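Local coordinates for protein flavin-containing monooxygenase (Allium sativum, PDB 6WPU) that probably uses a bound flavin-adenine dinucleotide to oxygenate the sulfur of S-allyl-L-cysteine, a step expected in the making of garlic flavour precursors, at residues T22-I27 against G45-I50; A26-G31 against D174-C179; R39-E44 against W353-L358; Y298-L303 against L332-I337. One frame throughout, in Å; residues are numbered along the deposited sequence.

Contact 1 (T22-I27 against G45-I50); sequences TRHVAI and GHTTTI
Main-chain hydrogen bonds pair residues 24-27 with 47-50 as parallel strands: Thr-47 N bonds to Arg-23 O, Val-25 N and O to Thr-47 O and Thr-49 N, and Ile-27 N to Thr-49 O at 2.9 Å. Side-chain bonds supplement this ladder toward the Thr-22 end and on the His-24 face. The ring of His-46 receives Arg-23 N on ND1 at 3.0 Å, the donor lying close to the ring plane, while its NE2 reaches Ala-355 O. Thr-22 OG1 donates to Gly-45 O at 2.8 Å, and a water joins this hydroxyl to Thr-47 OG1. His-24 crosses Thr-47 at about a right angle, its ND1 hydrogen-bonded to Thr-47 OG1 at 2.8 Å; its NE2 and Thr-49 OG1 both bond to Glu-171 OE1. On the face that carries Val-25, Ile-27, Thr-48 and Ile-50, Ile-27 and Ile-50 run side by side, with Ile-27 CD1 3.9 Å from Ile-50 CG1. Gly-45, with positive phi, ends the intervening helix in a Schellman motif. The pair supplies the two strands of a right-handed beta-alpha-beta crossover of Rossmann type; the connecting helix 32-43 packs on the Ile-27 and Ile-50 face, and strand 175-178 flanks 24-28 on its other edge.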
# COMPACT_ATOMS: atom_id res chain seq x y z
N THR A 22 7.26 -24.26 17.65
CA THR A 22 6.74 -24.23 16.29
C THR A 22 5.22 -24.08 16.36
O THR A 22 4.55 -24.77 17.14
CB THR A 22 7.16 -25.48 15.50
OG1 THR A 22 6.58 -25.45 14.19
CG2 THR A 22 6.74 -26.74 16.20
N ARG A 23 4.69 -23.12 15.60
CA ARG A 23 3.26 -22.85 15.52
C ARG A 23 2.80 -23.10 14.09
O ARG A 23 3.58 -23.06 13.14
CB ARG A 23 2.92 -21.40 15.92
CG ARG A 23 3.21 -21.08 17.37
CD ARG A 23 2.55 -22.08 18.29
NE ARG A 23 2.67 -21.70 19.69
CZ ARG A 23 2.54 -22.54 20.71
NH1 ARG A 23 2.29 -23.82 20.50
NH2 ARG A 23 2.67 -22.09 21.96
N HIS A 24 1.50 -23.36 13.95
CA HIS A 24 0.85 -23.49 12.65
C HIS A 24 0.04 -22.21 12.40
O HIS A 24 -0.87 -21.89 13.17
CB HIS A 24 -0.03 -24.74 12.61
CG HIS A 24 -0.62 -25.00 11.27
ND1 HIS A 24 0.15 -25.17 10.14
CD2 HIS A 24 -1.91 -25.10 10.87
CE1 HIS A 24 -0.64 -25.37 9.10
NE2 HIS A 24 -1.89 -25.34 9.51
N VAL A 25 0.38 -21.50 11.33
CA VAL A 25 -0.02 -20.10 11.14
C VAL A 25 -0.68 -19.91 9.78
O VAL A 25 -0.16 -20.37 8.75
CB VAL A 25 1.19 -19.16 11.25
CG1 VAL A 25 0.72 -17.67 11.22
CG2 VAL A 25 1.97 -19.48 12.53
N ALA A 26 -1.81 -19.20 9.76
CA ALA A 26 -2.44 -18.84 8.50
C ALA A 26 -1.90 -17.50 8.02
O ALA A 26 -1.70 -16.58 8.81
CB ALA A 26 -3.96 -18.77 8.64
N ILE A 27 -1.68 -17.41 6.71
CA ILE A 27 -1.33 -16.16 6.05
C ILE A 27 -2.44 -15.82 5.07
O ILE A 27 -2.76 -16.61 4.18
CB ILE A 27 0.02 -16.26 5.33
CG1 ILE A 27 1.11 -16.54 6.35
CG2 ILE A 27 0.32 -14.96 4.56
CD1 ILE A 27 2.30 -17.12 5.74
N GLY A 45 10.88 -21.75 11.80
CA GLY A 45 10.45 -23.09 12.17
C GLY A 45 8.95 -23.33 12.17
O GLY A 45 8.52 -24.45 12.47
N HIS A 46 8.14 -22.33 11.85
CA HIS A 46 6.69 -22.48 11.85
C HIS A 46 6.21 -23.15 10.57
O HIS A 46 6.85 -23.08 9.53
CB HIS A 46 6.01 -21.12 12.00
CG HIS A 46 6.46 -20.36 13.21
ND1 HIS A 46 6.29 -20.84 14.49
CD2 HIS A 46 7.09 -19.17 13.32
CE1 HIS A 46 6.80 -19.97 15.35
NE2 HIS A 46 7.28 -18.94 14.67
N THR A 47 5.05 -23.80 10.67
CA THR A 47 4.32 -24.25 9.49
C THR A 47 3.21 -23.24 9.16
O THR A 47 2.76 -22.48 10.03
CB THR A 47 3.72 -25.64 9.72
OG1 THR A 47 2.79 -25.59 10.81
CG2 THR A 47 4.80 -26.66 10.05
N THR A 48 2.80 -23.21 7.90
CA THR A 48 1.89 -22.17 7.44
C THR A 48 0.93 -22.76 6.42
O THR A 48 1.23 -23.75 5.75
CB THR A 48 2.61 -20.99 6.76
OG1 THR A 48 3.28 -21.44 5.59
CG2 THR A 48 3.61 -20.32 7.69
N THR A 49 -0.22 -22.10 6.31
CA THR A 49 -1.11 -22.24 5.16
C THR A 49 -1.34 -20.84 4.60
O THR A 49 -1.75 -19.93 5.34
CB THR A 49 -2.45 -22.89 5.56
OG1 THR A 49 -2.22 -24.20 6.11
CG2 THR A 49 -3.37 -23.00 4.35
N ILE A 50 -1.04 -20.66 3.32
CA ILE A 50 -1.16 -19.36 2.67
C ILE A 50 -2.40 -19.37 1.80
O ILE A 50 -2.55 -20.23 0.92
CB ILE A 50 0.09 -19.05 1.83
CG1 ILE A 50 1.37 -19.34 2.63
CG2 ILE A 50 0.02 -17.62 1.32
CD1 ILE A 50 2.59 -19.58 1.76
O HOH W 1 3.83 -26.48 13.31

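Contact 2 (A26-G31 against D174-C179); sequences AIIGAG and DAVVVC. With FAD (flavin-adenine dinucleotide), chain B.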
# COMPACT_ATOMS: atom_id res chain seq x y z
N ALA A 26 -1.81 -19.20 9.76
CA ALA A 26 -2.44 -18.84 8.50
C ALA A 26 -1.90 -17.50 8.02
O ALA A 26 -1.70 -16.58 8.81
CB ALA A 26 -3.96 -18.77 8.64
N ILE A 27 -1.68 -17.41 6.71
CA ILE A 27 -1.33 -16.16 6.05
C ILE A 27 -2.44 -15.82 5.07
O ILE A 27 -2.76 -16.61 4.18
CB ILE A 27 0.02 -16.26 5.33
CG1 ILE A 27 1.11 -16.54 6.35
CG2 ILE A 27 0.32 -14.96 4.56
CD1 ILE A 27 2.30 -17.12 5.74
N ILE A 28 -3.04 -14.66 5.26
CA ILE A 28 -4.15 -14.22 4.42
C ILE A 28 -3.59 -13.22 3.43
O ILE A 28 -3.34 -12.06 3.78
CB ILE A 28 -5.29 -13.63 5.25
CG1 ILE A 28 -5.74 -14.65 6.29
CG2 ILE A 28 -6.46 -13.21 4.35
CD1 ILE A 28 -6.78 -14.11 7.21
N GLY A 29 -3.37 -13.68 2.20
CA GLY A 29 -2.94 -12.87 1.06
C GLY A 29 -1.54 -13.27 0.64
O GLY A 29 -0.68 -13.57 1.49
N ALA A 30 -1.29 -13.29 -0.67
CA ALA A 30 0.05 -13.57 -1.20
C ALA A 30 0.53 -12.45 -2.12
O ALA A 30 1.10 -12.69 -3.19
CB ALA A 30 0.08 -14.91 -1.92
N GLY A 31 0.28 -11.19 -1.73
CA GLY A 31 1.03 -10.08 -2.26
C GLY A 31 2.41 -10.06 -1.62
O GLY A 31 2.83 -11.02 -0.97
N ASP A 174 -2.93 -21.98 15.10
CA ASP A 174 -2.46 -21.32 16.31
C ASP A 174 -2.47 -19.81 16.17
O ASP A 174 -2.63 -19.09 17.17
CB ASP A 174 -1.05 -21.77 16.64
CG ASP A 174 -0.96 -23.26 16.94
OD1 ASP A 174 -1.77 -23.76 17.76
OD2 ASP A 174 -0.08 -23.92 16.34
N ALA A 175 -2.24 -19.30 14.96
CA ALA A 175 -2.07 -17.87 14.76
C ALA A 175 -2.46 -17.52 13.33
O ALA A 175 -2.41 -18.36 12.43
CB ALA A 175 -0.62 -17.43 15.05
N VAL A 176 -2.87 -16.28 13.15
CA VAL A 176 -3.28 -15.77 11.84
C VAL A 176 -2.54 -14.46 11.59
O VAL A 176 -2.56 -13.57 12.45
CB VAL A 176 -4.80 -15.53 11.79
CG1 VAL A 176 -5.20 -14.81 10.48
CG2 VAL A 176 -5.55 -16.83 11.94
N VAL A 177 -1.89 -14.35 10.43
CA VAL A 177 -1.26 -13.10 10.01
C VAL A 177 -2.05 -12.54 8.84
O VAL A 177 -2.15 -13.18 7.78
CB VAL A 177 0.21 -13.29 9.62
CG1 VAL A 177 0.84 -11.94 9.38
CG2 VAL A 177 0.99 -14.07 10.70
N VAL A 178 -2.59 -11.34 9.01
CA VAL A 178 -3.43 -10.71 7.98
C VAL A 178 -2.54 -9.88 7.06
O VAL A 178 -1.90 -8.92 7.50
CB VAL A 178 -4.53 -9.84 8.62
CG1 VAL A 178 -5.36 -9.12 7.53
CG2 VAL A 178 -5.44 -10.69 9.50
N CYS A 179 -2.49 -10.26 5.78
CA CYS A 179 -1.64 -9.62 4.78
C CYS A 179 -2.45 -9.22 3.54
O CYS A 179 -2.01 -9.43 2.40
CB CYS A 179 -0.50 -10.55 4.37
SG CYS A 179 0.56 -11.10 5.73
PA FAD B . -1.35 -6.26 -1.88
O1A FAD B . -0.35 -6.05 -3.02
O2A FAD B . -2.67 -5.67 -1.94
O5B FAD B . -1.70 -7.71 -1.68
C5B FAD B . -2.73 -8.26 -0.87
C4B FAD B . -3.10 -9.68 -1.35
O4B FAD B . -4.03 -10.34 -0.52
C3B FAD B . -3.66 -9.70 -2.74
O3B FAD B . -2.99 -10.62 -3.54
C2B FAD B . -5.08 -10.11 -2.58
O2B FAD B . -5.58 -10.83 -3.65
C1B FAD B . -4.99 -10.96 -1.34
N9A FAD B . -6.22 -11.04 -0.59
C8A FAD B . -7.02 -9.96 -0.22
N7A FAD B . -8.08 -10.40 0.47
C5A FAD B . -8.04 -11.79 0.55
C6A FAD B . -8.87 -12.77 1.11
N6A FAD B . -10.08 -12.41 1.81
N1A FAD B . -8.52 -14.06 1.03
C2A FAD B . -7.39 -14.46 0.38
N3A FAD B . -6.56 -13.55 -0.18
C4A FAD B . -6.86 -12.23 -0.12
N1 FAD B . 5.49 0.43 -3.18
C2 FAD B . 6.85 0.45 -3.65
O2 FAD B . 7.82 -0.18 -2.95
N3 FAD B . 7.20 1.20 -4.75
C4 FAD B . 6.24 1.87 -5.47
O4 FAD B . 6.55 2.60 -6.57
C4X FAD B . 4.80 1.68 -5.17
N5 FAD B . 3.83 2.16 -6.04
C5X FAD B . 2.49 1.94 -5.76
C6 FAD B . 1.51 2.43 -6.63
C7 FAD B . 0.17 2.19 -6.35
C7M FAD B . -0.87 2.74 -7.29
C8 FAD B . -0.20 1.47 -5.22
C8M FAD B . -1.63 1.21 -4.89
C9 FAD B . 0.78 0.98 -4.34
C9A FAD B . 2.12 1.21 -4.61
N10 FAD B . 3.12 0.69 -3.72
C10 FAD B . 4.47 0.91 -4.00
C1' FAD B . 2.73 -0.04 -2.50
C2' FAD B . 2.28 -1.48 -2.60
O2' FAD B . 1.07 -1.60 -1.98
C3' FAD B . 3.30 -2.27 -1.81
O3' FAD B . 4.41 -2.23 -2.62
C4' FAD B . 2.94 -3.72 -1.53
O4' FAD B . 2.54 -4.28 -2.73
C5' FAD B . 1.91 -3.98 -0.43
O5' FAD B . 1.53 -5.31 -0.68
P FAD B . 0.52 -6.23 0.12
O1P FAD B . 0.95 -7.74 0.09
O2P FAD B . 0.35 -5.52 1.52
O3P FAD B . -0.93 -5.78 -0.52
O HOH W 2 0.00 -10.01 0.77
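With CG1 anti to the carbonyl carbon (chi1 -56°) and the chain then extended, Ile-28 sends CD1 back across the sheet to Val-176 CG1, 3.7 Å away, and the same torsion turns CG2 to the adenine of FAD, 4.0 Å from N1A. Cys-179 has SG beside its own backbone N, which lays the sulfur 4.0 Å from Ile-27 CG2 on the reverse face. Ala-26 CB meets Val-176 CG2 on the Ile-28 side. Between the two faces, four backbone hydrogen bonds join the strands in parallel register, from Ala-26 N to Ala-175 O at one end to Cys-179 N to Ile-28 O at the other; the bond from Val-177 N to Ala-26 O is almost straight (179°). Replacing Ile-28 with an alanine would probably open a gap beside Val-176 and take away the aliphatic contact with the adenine. Past the ladder the chain enters the glycine-rich turn of a Rossmann dinucleotide fold. Gly-29 CA comes within 3.2 Å of FAD O4B; a side chain there would strike Cys-179 O, and one on Gly-31 would strike FAD O5B. A water donates to Cys-179 O at 2.7 Å and to FAD O1P at 2.6 Å, and accepts a weak bond from Gly-31 N. Strands 47-52 and 332-334 extend the sheet on either side of this central pair, helix 32-43 packs on the Ile-27 and Val-177 face, and strand 157-163 packs against Ala-26 and Val-176.

Contact 3 (R39-E44 against W353-L358); sequences RELRRE and WIAAVL. With SO4 (sulfate ion), chain C.
Ala-355 and Leu-41 mark the close approach of two helices that pack against one face of the FAD-binding Rossmann-type sheet, their short axes 8.6 Å apart and inclined at 32°. Along 353-358, Ala-355 is the first residue to make close contact: its CB lies 3.4 Å from Glu-40 O and also touches Glu-44 CB and Leu-41 CD2. A single methyl thus fits against the last turn of helix 32-43. The carbonyl of the same alanine lies against Glu-44 CG and accepts a hydrogen bond from His-46 NE2. At Ala-356 the contact is with the end of Glu-44, whose CG is anti to the backbone N (chi1 -166°) and whose chain then bends, placing OE2 3.8 Å from Ala-356 CA. That oxygen is held by Ser-359 OG and in a salt bridge by Arg-361 NE. Leu-358 closes the interface with CD1 against Leu-41 CD2, both leucines also touching Val-25 of the sheet below. Salt bridges from Glu-40 to Lys-352 and from Arg-39 to Glu-348 link the helices. Within 39-44, Glu-40 OE2 takes NE and NH2 of Arg-39 side-on and a weak third bond from Arg-43 NH1, making a salt-bridge network. Farther out, Arg-42 and Arg-43 share a sulfate ion, probably from the crystallisation liquor, whose O3 accepts from Arg-42 NH1 at 2.9 Å and from Arg-43 NE at 2.7 Å.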
# COMPACT_ATOMS: atom_id res chain seq x y z
N ARG A 39 7.93 -16.56 4.11
CA ARG A 39 9.35 -16.87 4.23
C ARG A 39 9.82 -16.75 5.67
O ARG A 39 10.47 -17.66 6.21
CB ARG A 39 10.17 -15.97 3.32
CG ARG A 39 11.67 -16.23 3.39
CD ARG A 39 12.43 -15.17 2.60
NE ARG A 39 12.59 -13.94 3.38
CZ ARG A 39 13.34 -12.91 3.01
NH1 ARG A 39 14.01 -12.93 1.86
NH2 ARG A 39 13.43 -11.85 3.82
N GLU A 40 9.46 -15.65 6.34
CA GLU A 40 9.98 -15.40 7.68
C GLU A 40 9.40 -16.38 8.70
O GLU A 40 10.09 -16.76 9.64
CB GLU A 40 9.69 -13.95 8.09
CG GLU A 40 10.44 -12.93 7.23
CD GLU A 40 11.96 -13.10 7.30
OE1 GLU A 40 12.49 -13.25 8.43
OE2 GLU A 40 12.62 -13.11 6.24
N LEU A 41 8.14 -16.78 8.54
CA LEU A 41 7.58 -17.82 9.40
C LEU A 41 8.31 -19.14 9.18
O LEU A 41 8.65 -19.83 10.15
CB LEU A 41 6.08 -17.98 9.15
CG LEU A 41 5.21 -16.81 9.62
CD1 LEU A 41 3.78 -16.89 9.07
CD2 LEU A 41 5.19 -16.77 11.13
N ARG A 42 8.56 -19.51 7.92
CA ARG A 42 9.27 -20.76 7.65
C ARG A 42 10.68 -20.73 8.23
O ARG A 42 11.14 -21.71 8.81
CB ARG A 42 9.30 -21.02 6.13
CG ARG A 42 9.91 -22.39 5.75
CD ARG A 42 11.37 -22.27 5.31
NE ARG A 42 11.51 -21.36 4.17
CZ ARG A 42 12.63 -20.70 3.88
NH1 ARG A 42 13.71 -20.85 4.65
NH2 ARG A 42 12.67 -19.88 2.82
N ARG A 43 11.38 -19.60 8.08
CA ARG A 43 12.75 -19.50 8.58
C ARG A 43 12.82 -19.71 10.08
O ARG A 43 13.84 -20.17 10.59
CB ARG A 43 13.35 -18.15 8.24
CG ARG A 43 13.72 -17.98 6.81
CD ARG A 43 14.17 -16.57 6.54
NE ARG A 43 14.93 -16.52 5.31
CZ ARG A 43 15.40 -15.42 4.75
NH1 ARG A 43 15.16 -14.23 5.29
NH2 ARG A 43 16.09 -15.51 3.62
N GLU A 44 11.77 -19.35 10.80
CA GLU A 44 11.74 -19.47 12.24
C GLU A 44 11.19 -20.82 12.72
O GLU A 44 11.06 -21.02 13.93
CB GLU A 44 10.93 -18.30 12.82
CG GLU A 44 11.05 -18.04 14.30
CD GLU A 44 12.43 -17.60 14.75
OE1 GLU A 44 13.30 -17.29 13.91
OE2 GLU A 44 12.64 -17.57 15.98
N TRP A 353 9.70 -10.05 13.09
CA TRP A 353 9.34 -9.85 14.49
C TRP A 353 8.23 -10.80 14.91
O TRP A 353 8.32 -11.46 15.97
CB TRP A 353 8.91 -8.39 14.67
CG TRP A 353 8.58 -7.98 16.07
CD1 TRP A 353 9.28 -8.30 17.21
CD2 TRP A 353 7.49 -7.16 16.48
NE1 TRP A 353 8.67 -7.73 18.31
CE2 TRP A 353 7.57 -7.02 17.88
CE3 TRP A 353 6.43 -6.54 15.79
CZ2 TRP A 353 6.65 -6.27 18.61
CZ3 TRP A 353 5.52 -5.79 16.52
CH2 TRP A 353 5.63 -5.66 17.92
N ILE A 354 7.17 -10.89 14.10
CA ILE A 354 6.05 -11.76 14.42
C ILE A 354 6.52 -13.20 14.59
O ILE A 354 6.16 -13.89 15.55
CB ILE A 354 4.96 -11.66 13.34
CG1 ILE A 354 4.29 -10.29 13.35
CG2 ILE A 354 3.90 -12.77 13.52
CD1 ILE A 354 3.45 -10.07 12.08
N ALA A 355 7.35 -13.69 13.65
CA ALA A 355 7.80 -15.07 13.69
C ALA A 355 8.61 -15.36 14.95
O ALA A 355 8.42 -16.40 15.60
CB ALA A 355 8.63 -15.40 12.45
N ALA A 356 9.48 -14.42 15.34
CA ALA A 356 10.29 -14.60 16.53
C ALA A 356 9.45 -14.55 17.80
O ALA A 356 9.76 -15.25 18.78
CB ALA A 356 11.39 -13.55 16.58
N VAL A 357 8.39 -13.75 17.81
CA VAL A 357 7.45 -13.76 18.93
C VAL A 357 6.73 -15.11 19.01
O VAL A 357 6.71 -15.77 20.05
CB VAL A 357 6.46 -12.59 18.82
CG1 VAL A 357 5.32 -12.76 19.81
CG2 VAL A 357 7.16 -11.26 19.03
N LEU A 358 6.15 -15.55 17.88
CA LEU A 358 5.40 -16.81 17.87
C LEU A 358 6.26 -17.99 18.29
O LEU A 358 5.75 -18.94 18.91
CB LEU A 358 4.81 -17.06 16.48
CG LEU A 358 3.63 -16.13 16.15
CD1 LEU A 358 3.15 -16.33 14.74
CD2 LEU A 358 2.50 -16.36 17.15
S SO4 C . 16.49 -19.23 3.06
O1 SO4 C . 15.49 -19.73 2.11
O2 SO4 C . 17.18 -18.07 2.50
O3 SO4 C . 15.88 -18.89 4.33
O4 SO4 C . 17.45 -20.31 3.32

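Contact 4 (Y298-L303 against L332-I337); sequences YNFPFL and LSFVGI
Phe-334 turns its ring edge to a face of Phe-300 in a T-shaped pair, the centroids 5.1 Å apart and the planes at 61°. Its CE2 sits above the rim of the Phe-300 ring, 3.7 Å from CE2 of that residue. Leu-303, pointing from the loop against the direction of Phe-334, brings CD2 to within 3.4 Å of Phe-334 CZ, near the plane of that ring, so the aromatic edge is met by both an arene face and a methyl. Leu-303 has CG anti to its backbone N (chi1 -176°), which extends the side chain toward the strand and also sets CD1 4.4 Å from Leu-332 CD2. At the other end Tyr-298 OH donates to Ile-337 O at 2.7 Å, the donor tilted 34° out of the carbonyl plane, while Ile-337 CG2 packs 3.8 Å from Tyr-298 CE2. The contact seats a loop against the edge strand 332-334 of the parallel Rossmann-type sheet and the loop that follows it, next to the flavin nucleotide touched by Phe-302. With a phenylalanine in place of Tyr-298, Ile-337 O would probably lose this hydrogen bond and the ring its polar tether. A type I turn, closed by Leu-303 N to Phe-300 O at 3.1 Å, sets the spacing of Phe-300 and Leu-303. Beyond the first shell, Val-178 touches Phe-300 and Phe-334, Val-316 flanks Tyr-298 and Phe-300, and the rings of His-182 and His-392 meet that of Tyr-298.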
# COMPACT_ATOMS: atom_id res chain seq x y z
N TYR A 298 -8.81 0.88 4.94
CA TYR A 298 -8.62 -0.48 5.40
C TYR A 298 -9.94 -1.22 5.33
O TYR A 298 -11.00 -0.64 5.53
CB TYR A 298 -8.09 -0.49 6.84
CG TYR A 298 -6.74 0.18 6.96
CD1 TYR A 298 -6.64 1.51 7.37
CD2 TYR A 298 -5.57 -0.51 6.64
CE1 TYR A 298 -5.41 2.14 7.48
CE2 TYR A 298 -4.33 0.11 6.74
CZ TYR A 298 -4.26 1.44 7.15
OH TYR A 298 -3.04 2.09 7.27
N ASN A 299 -9.88 -2.51 5.03
CA ASN A 299 -11.11 -3.28 4.84
C ASN A 299 -10.80 -4.75 5.10
O ASN A 299 -10.07 -5.36 4.31
CB ASN A 299 -11.64 -3.05 3.43
CG ASN A 299 -12.99 -3.68 3.20
OD1 ASN A 299 -13.87 -3.61 4.05
ND2 ASN A 299 -13.17 -4.32 2.05
N PHE A 300 -11.34 -5.32 6.19
CA PHE A 300 -11.20 -6.74 6.52
C PHE A 300 -12.56 -7.37 6.77
O PHE A 300 -12.89 -7.73 7.90
CB PHE A 300 -10.37 -6.99 7.78
CG PHE A 300 -9.29 -6.02 8.01
CD1 PHE A 300 -9.45 -4.99 8.91
CD2 PHE A 300 -8.07 -6.19 7.38
CE1 PHE A 300 -8.43 -4.10 9.15
CE2 PHE A 300 -7.04 -5.29 7.61
CZ PHE A 300 -7.23 -4.24 8.50
N PRO A 301 -13.37 -7.55 5.73
CA PRO A 301 -14.73 -8.08 5.96
C PRO A 301 -14.74 -9.48 6.60
O PRO A 301 -15.67 -9.82 7.34
CB PRO A 301 -15.34 -8.08 4.55
CG PRO A 301 -14.16 -8.07 3.60
CD PRO A 301 -13.08 -7.30 4.30
N PHE A 302 -13.69 -10.26 6.39
CA PHE A 302 -13.67 -11.63 6.89
C PHE A 302 -13.37 -11.71 8.38
O PHE A 302 -13.53 -12.79 8.97
CB PHE A 302 -12.63 -12.41 6.10
CG PHE A 302 -11.30 -11.70 6.00
CD1 PHE A 302 -10.38 -11.79 7.03
CD2 PHE A 302 -11.00 -10.92 4.89
CE1 PHE A 302 -9.15 -11.12 6.95
CE2 PHE A 302 -9.77 -10.26 4.81
CZ PHE A 302 -8.85 -10.36 5.85
N LEU A 303 -12.93 -10.63 9.00
CA LEU A 303 -12.29 -10.71 10.30
C LEU A 303 -13.31 -10.48 11.41
O LEU A 303 -13.91 -9.40 11.49
CB LEU A 303 -11.14 -9.71 10.38
CG LEU A 303 -10.33 -9.78 11.67
CD1 LEU A 303 -9.85 -11.22 11.92
CD2 LEU A 303 -9.18 -8.80 11.61
N LEU A 332 -3.04 -13.14 16.70
CA LEU A 332 -3.51 -12.38 15.56
C LEU A 332 -2.56 -11.22 15.34
O LEU A 332 -2.18 -10.54 16.30
CB LEU A 332 -4.95 -11.90 15.76
CG LEU A 332 -5.53 -11.08 14.60
CD1 LEU A 332 -5.73 -11.94 13.35
CD2 LEU A 332 -6.83 -10.41 15.02
N SER A 333 -2.14 -11.01 14.09
CA SER A 333 -1.25 -9.91 13.76
C SER A 333 -1.53 -9.43 12.33
O SER A 333 -2.17 -10.13 11.53
CB SER A 333 0.21 -10.33 13.90
OG SER A 333 0.50 -11.39 13.01
N PHE A 334 -1.04 -8.22 12.03
CA PHE A 334 -1.23 -7.58 10.73
C PHE A 334 0.11 -7.16 10.16
O PHE A 334 0.90 -6.52 10.86
CB PHE A 334 -2.14 -6.34 10.84
CG PHE A 334 -3.55 -6.65 11.27
CD1 PHE A 334 -3.85 -6.92 12.59
CD2 PHE A 334 -4.58 -6.65 10.34
CE1 PHE A 334 -5.15 -7.20 12.99
CE2 PHE A 334 -5.89 -6.92 10.72
CZ PHE A 334 -6.17 -7.20 12.06
N VAL A 335 0.37 -7.50 8.89
CA VAL A 335 1.58 -7.07 8.20
C VAL A 335 1.19 -6.05 7.13
O VAL A 335 0.27 -6.28 6.34
CB VAL A 335 2.36 -8.25 7.60
CG1 VAL A 335 3.54 -7.74 6.76
CG2 VAL A 335 2.90 -9.15 8.69
N GLY A 336 1.89 -4.91 7.12
CA GLY A 336 1.72 -3.94 6.05
C GLY A 336 0.65 -2.89 6.29
O GLY A 336 0.21 -2.25 5.32
N ILE A 337 0.21 -2.70 7.54
CA ILE A 337 -0.71 -1.60 7.85
C ILE A 337 -0.12 -0.23 7.56
O ILE A 337 -0.82 0.61 6.98
CB ILE A 337 -1.20 -1.72 9.31
CG1 ILE A 337 -2.04 -3.00 9.53
CG2 ILE A 337 -1.98 -0.49 9.71
CD1 ILE A 337 -3.30 -3.06 8.73

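How the contacts relate
Contacts 1, 2 and 4 follow one parallel sheet from 47-52 through 24-28 and 175-178 to 332-334. Contact 2 is wholly buried, at the central strands and the cofactor; contact 1 shares strand 24-28 with it but runs out to the exposed end, where histidines, threonines and water replace apolar packing. Contact 4 is also buried, yet it joins loop to strand through side chains, with a lone hydroxyl bond in place of a ladder. Contact 3 lies on one face of the sheet, its interface and the Arg-39/Glu-40 pair buried, with Arg-42 and Arg-43 at the surface. Leu-41 CD1 touches Ile-27 CD1, and Ile-354 CD1 touches Ser-333 and Val-335, tying contact 3 to the others.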